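PDB 4YJ6: aryl acylamidase from bacterium CSBL00001, which probably hydrolyses the amide bond of N-acylated aryl amines, as an aryl acylamidase of the amidase signature family. Local coordinates for residues L435-P447 / G457-V470. Residues are numbered along the deposited sequence; the frame is centred on the assembly and turned at random.
Sequences LTNFSGHPSASVP and GMLIIGDRQADLDV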
loop_
_atom_site.group_PDB
_atom_site.type_symbol
_atom_site.label_atom_id
_atom_site.label_comp_id
_atom_site.label_asym_id
_atom_site.label_seq_id
_atom_site.Cartn_x
_atom_site.Cartn_y
_atom_site.Cartn_z
ATOM N N LEU A 435 8.964 6.221 -7.923
ATOM C CA LEU A 435 10.420 6.455 -7.868
ATOM C C LEU A 435 11.095 5.556 -6.814
ATOM O O LEU A 435 12.224 5.133 -7.027
ATOM C CB LEU A 435 10.755 7.910 -7.587
ATOM C CG LEU A 435 10.254 8.874 -8.652
ATOM C CD1 LEU A 435 10.556 10.332 -8.202
ATOM C CD2 LEU A 435 10.893 8.576 -9.992
ATOM N N THR A 436 10.438 5.276 -5.673
ATOM C CA THR A 436 11.111 4.449 -4.656
ATOM C C THR A 436 10.980 2.960 -4.963
ATOM O O THR A 436 11.687 2.147 -4.378
ATOM C CB THR A 436 10.565 4.688 -3.234
ATOM O OG1 THR A 436 9.206 4.261 -3.173
ATOM C CG2 THR A 436 10.635 6.180 -2.881
ATOM N N ASN A 437 10.099 2.581 -5.881
ATOM C CA ASN A 437 10.162 1.209 -6.404
ATOM C C ASN A 437 11.354 1.063 -7.356
ATOM O O ASN A 437 11.880 -0.012 -7.528
ATOM C CB ASN A 437 8.854 0.822 -7.110
ATOM C CG ASN A 437 7.669 0.956 -6.188
ATOM O OD1 ASN A 437 7.020 1.996 -6.175
ATOM N ND2 ASN A 437 7.397 -0.078 -5.390
ATOM N N PHE A 438 11.774 2.158 -7.994
ATOM C CA PHE A 438 13.061 2.116 -8.692
ATOM C C PHE A 438 14.231 2.112 -7.710
ATOM O O PHE A 438 15.211 1.387 -7.911
ATOM C CB PHE A 438 13.249 3.362 -9.569
ATOM C CG PHE A 438 12.392 3.379 -10.800
ATOM C CD1 PHE A 438 11.872 2.212 -11.338
ATOM C CD2 PHE A 438 12.186 4.583 -11.466
ATOM C CE1 PHE A 438 11.087 2.267 -12.532
ATOM C CE2 PHE A 438 11.437 4.638 -12.639
ATOM C CZ PHE A 438 10.896 3.488 -13.174
ATOM N N SER A 439 14.140 2.911 -6.640
ATOM C CA SER A 439 15.331 3.209 -5.852
ATOM C C SER A 439 15.546 2.453 -4.546
ATOM O O SER A 439 16.702 2.344 -4.104
ATOM C CB SER A 439 15.401 4.724 -5.561
ATOM O OG SER A 439 14.461 5.086 -4.556
ATOM N N GLY A 440 14.458 1.948 -3.942
ATOM C CA GLY A 440 14.568 1.046 -2.803
ATOM C C GLY A 440 14.460 1.751 -1.455
ATOM O O GLY A 440 14.468 1.109 -0.421
ATOM N N HIS A 441 14.335 3.069 -1.464
ATOM C CA HIS A 441 14.253 3.858 -0.219
ATOM C C HIS A 441 12.940 3.644 0.486
ATOM O O HIS A 441 11.928 3.508 -0.167
ATOM C CB HIS A 441 14.359 5.352 -0.588
ATOM C CG HIS A 441 15.685 5.714 -1.152
ATOM N ND1 HIS A 441 16.081 5.357 -2.431
ATOM C CD2 HIS A 441 16.741 6.353 -0.591
ATOM C CE1 HIS A 441 17.318 5.766 -2.622
ATOM N NE2 HIS A 441 17.749 6.362 -1.520
ATOM N N PRO A 442 12.950 3.626 1.822
ATOM C CA PRO A 442 11.700 3.549 2.581
ATOM C C PRO A 442 10.910 4.876 2.446
ATOM O O PRO A 442 11.550 5.921 2.396
ATOM C CB PRO A 442 12.190 3.392 4.022
ATOM C CG PRO A 442 13.548 4.152 4.069
ATOM C CD PRO A 442 14.144 3.773 2.690
ATOM N N SER A 443 9.581 4.832 2.431
ATOM C CA SER A 443 8.812 6.061 2.421
ATOM C C SER A 443 7.433 5.793 3.005
ATOM O O SER A 443 6.978 4.650 3.022
ATOM C CB SER A 443 8.685 6.622 0.987
ATOM O OG SER A 443 7.896 5.778 0.147
ATOM N N ALA A 444 6.768 6.847 3.462
ATOM C CA ALA A 444 5.412 6.669 3.970
ATOM C C ALA A 444 4.567 7.834 3.500
ATOM O O ALA A 444 5.043 8.956 3.446
ATOM C CB ALA A 444 5.422 6.600 5.506
ATOM N N SER A 445 3.316 7.554 3.165
ATOM C CA SER A 445 2.374 8.622 2.865
ATOM C C SER A 445 1.682 9.043 4.168
ATOM O O SER A 445 1.034 8.221 4.811
ATOM C CB SER A 445 1.341 8.195 1.835
ATOM O OG SER A 445 0.489 9.316 1.535
ATOM N N VAL A 446 1.821 10.322 4.527
ATOM C CA VAL A 446 1.134 10.906 5.683
ATOM C C VAL A 446 -0.011 11.826 5.231
ATOM O O VAL A 446 0.164 12.666 4.350
ATOM C CB VAL A 446 2.079 11.734 6.625
ATOM C CG1 VAL A 446 3.107 10.811 7.276
ATOM C CG2 VAL A 446 2.823 12.869 5.890
ATOM N N PRO A 447 -1.173 11.705 5.865
ATOM C CA PRO A 447 -2.293 12.567 5.471
ATOM C C PRO A 447 -1.925 14.018 5.704
ATOM O O PRO A 447 -1.535 14.374 6.813
ATOM C CB PRO A 447 -3.416 12.122 6.444
ATOM C CG PRO A 447 -3.121 10.613 6.649
ATOM C CD PRO A 447 -1.598 10.556 6.704
ATOM N N GLY A 457 -2.088 13.257 0.257
ATOM C CA GLY A 457 -0.970 12.855 1.078
ATOM C C GLY A 457 0.361 13.520 0.784
ATOM O O GLY A 457 0.625 14.000 -0.332
HETATM N N MSE A 458 1.206 13.554 1.811
HETATM C CA MSE A 458 2.602 13.931 1.625
HETATM C C MSE A 458 3.502 12.718 1.834
HETATM O O MSE A 458 3.290 11.946 2.762
HETATM C CB MSE A 458 2.987 14.987 2.646
HETATM C CG MSE A 458 4.473 15.139 2.718
HETATM SE SE MSE A 458 4.805 16.722 3.818
HETATM C CE MSE A 458 4.441 15.945 5.513
ATOM N N LEU A 459 4.475 12.528 0.941
ATOM C CA LEU A 459 5.389 11.387 1.071
ATOM C C LEU A 459 6.623 11.832 1.826
ATOM O O LEU A 459 7.215 12.867 1.520
ATOM C CB LEU A 459 5.809 10.904 -0.319
ATOM C CG LEU A 459 6.494 9.521 -0.290
ATOM C CD1 LEU A 459 5.437 8.465 0.117
ATOM C CD2 LEU A 459 7.065 9.180 -1.669
ATOM N N ILE A 460 6.985 11.064 2.847
ATOM C CA ILE A 460 8.232 11.253 3.552
ATOM C C ILE A 460 9.171 10.131 3.137
ATOM O O ILE A 460 8.847 8.953 3.336
ATOM C CB ILE A 460 7.979 11.153 5.074
ATOM C CG1 ILE A 460 6.957 12.220 5.512
ATOM C CG2 ILE A 460 9.312 11.226 5.886
ATOM C CD1 ILE A 460 6.626 12.196 7.030
ATOM N N ILE A 461 10.315 10.485 2.555
ATOM C CA ILE A 461 11.268 9.476 2.093
ATOM C C ILE A 461 12.528 9.517 2.959
ATOM O O ILE A 461 13.070 10.618 3.224
ATOM C CB ILE A 461 11.668 9.749 0.609
ATOM C CG1 ILE A 461 10.420 9.887 -0.287
ATOM C CG2 ILE A 461 12.616 8.624 0.097
ATOM C CD1 ILE A 461 10.761 10.216 -1.811
ATOM N N GLY A 462 13.015 8.344 3.396
ATOM C CA GLY A 462 14.288 8.288 4.096
ATOM C C GLY A 462 15.392 7.734 3.236
ATOM O O GLY A 462 15.154 7.226 2.134
ATOM N N ASP A 463 16.616 7.836 3.754
ATOM C CA ASP A 463 17.789 7.234 3.112
ATOM C C ASP A 463 17.574 5.724 3.083
ATOM O O ASP A 463 16.712 5.190 3.793
ATOM C CB ASP A 463 19.021 7.560 3.965
ATOM C CG ASP A 463 20.337 7.274 3.282
ATOM O OD1 ASP A 463 20.395 6.982 2.072
ATOM O OD2 ASP A 463 21.359 7.398 3.997
ATOM N N ARG A 464 18.349 5.036 2.250
ATOM C CA ARG A 464 18.272 3.564 2.280
ATOM C C ARG A 464 18.379 3.046 3.702
ATOM O O ARG A 464 19.259 3.438 4.456
ATOM C CB ARG A 464 19.373 2.948 1.376
ATOM C CG ARG A 464 19.141 3.207 -0.145
ATOM C CD ARG A 464 18.072 2.264 -0.809
ATOM N NE ARG A 464 18.513 0.891 -0.752
ATOM C CZ ARG A 464 18.652 0.035 -1.762
ATOM N NH1 ARG A 464 18.296 0.262 -3.047
ATOM N NH2 ARG A 464 19.091 -1.138 -1.441
ATOM N N GLN A 465 17.461 2.133 4.059
ATOM C CA GLN A 465 17.424 1.470 5.377
ATOM C C GLN A 465 17.112 2.389 6.558
ATOM O O GLN A 465 17.213 1.964 7.717
ATOM C CB GLN A 465 18.678 0.608 5.616
ATOM C CG GLN A 465 18.540 -0.739 4.859
ATOM C CD GLN A 465 19.876 -1.424 4.695
ATOM O OE1 GLN A 465 20.351 -2.110 5.592
ATOM N NE2 GLN A 465 20.514 -1.206 3.563
ATOM N N ALA A 466 16.679 3.622 6.272
ATOM C CA ALA A 466 16.346 4.545 7.351
ATOM C C ALA A 466 14.850 4.527 7.675
ATOM O O ALA A 466 14.197 5.567 7.832
ATOM C CB ALA A 466 16.834 5.994 7.008
ATOM N N ASP A 467 14.294 3.329 7.812
ATOM C CA ASP A 467 12.890 3.193 8.172
ATOM C C ASP A 467 12.546 3.940 9.455
ATOM O O ASP A 467 11.474 4.544 9.553
ATOM C CB ASP A 467 12.546 1.720 8.405
ATOM C CG ASP A 467 12.819 0.850 7.190
ATOM O OD1 ASP A 467 14.011 0.684 6.871
ATOM O OD2 ASP A 467 11.842 0.399 6.552
ATOM N N LEU A 468 13.433 3.901 10.446
ATOM C CA LEU A 468 13.069 4.535 11.727
ATOM C C LEU A 468 13.020 6.071 11.555
ATOM O O LEU A 468 12.221 6.727 12.198
ATOM C CB LEU A 468 14.084 4.179 12.832
ATOM C CG LEU A 468 14.104 2.689 13.213
ATOM C CD1 LEU A 468 14.898 2.411 14.499
ATOM C CD2 LEU A 468 12.738 2.191 13.364
ATOM N N ASP A 469 13.839 6.637 10.667
ATOM C CA ASP A 469 13.784 8.094 10.426
ATOM C C ASP A 469 12.413 8.449 9.843
ATOM O O ASP A 469 11.848 9.512 10.129
ATOM C CB ASP A 469 14.852 8.534 9.410
ATOM C CG ASP A 469 16.263 8.625 9.997
ATOM O OD1 ASP A 469 16.418 8.582 11.239
ATOM O OD2 ASP A 469 17.224 8.775 9.189
ATOM N N VAL A 470 11.897 7.588 8.975
ATOM C CA VAL A 470 10.579 7.822 8.362
ATOM C C VAL A 470 9.508 7.756 9.452
ATOM O O VAL A 470 8.622 8.611 9.497
ATOM C CB VAL A 470 10.269 6.825 7.247
ATOM C CG1 VAL A 470 8.842 7.048 6.673
ATOM C CG2 VAL A 470 11.309 6.963 6.120
HETATM O O HOH W 1 16.488 0.896 1.661
#
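Val446 and Met458, the latter a selenomethionine, lie side by side on one face of an antiparallel strand pair, with Val446 CG2 only 3.5 Å from Met458 CE, tight for two carbons. The Ile460 side chain crosses that of Val446 at about a right angle, and Val470 CG1 closes on Ala444 CB at 3.6 Å. Phe200 packs on Ala444 and Val470, helix 284-299 on Met458 and Ile460. Beneath them, Ala444 with Ile460 and Val446 with Met458 exchange paired backbone hydrogen bonds. Leu459 CD1 lies on the other face, 3.6 Å from Ser443 OG, which is hydrogen-bonded to Gln201 OE1. Pro442 CD packs against Asp463 O of the turn at 3.1 Å, and Gly462 O lies in plane at the edge of the buried His441 ring.

Arg464 CG sits over one face of this imidazole, a CH-pi contact 3.9 Å from the His441 centroid, while the guanidinium stands 88° to the ring. Ser439 OG and His441 ND1, 2.7 Å apart, share a hydrogen bond that would help hold the ring's rotation. The contact loosens at the partly exposed Arg464 end, where a water bridges Gly440 O and Gln465 N. Bends at chi2 and chi3 fold the arginine back to helix 434-439, Arg464 NH1 donating to Ser439 O (2.8 Å, 159°). With an alanine at Arg464, Ser439 O would probably lose this donor and one imidazole face its aliphatic cover. The core is the beta hairpin of strands 443-451 and 454-462, flanked by helices 434-439 and 467-480, in the central mixed sheet of the amidase signature fold.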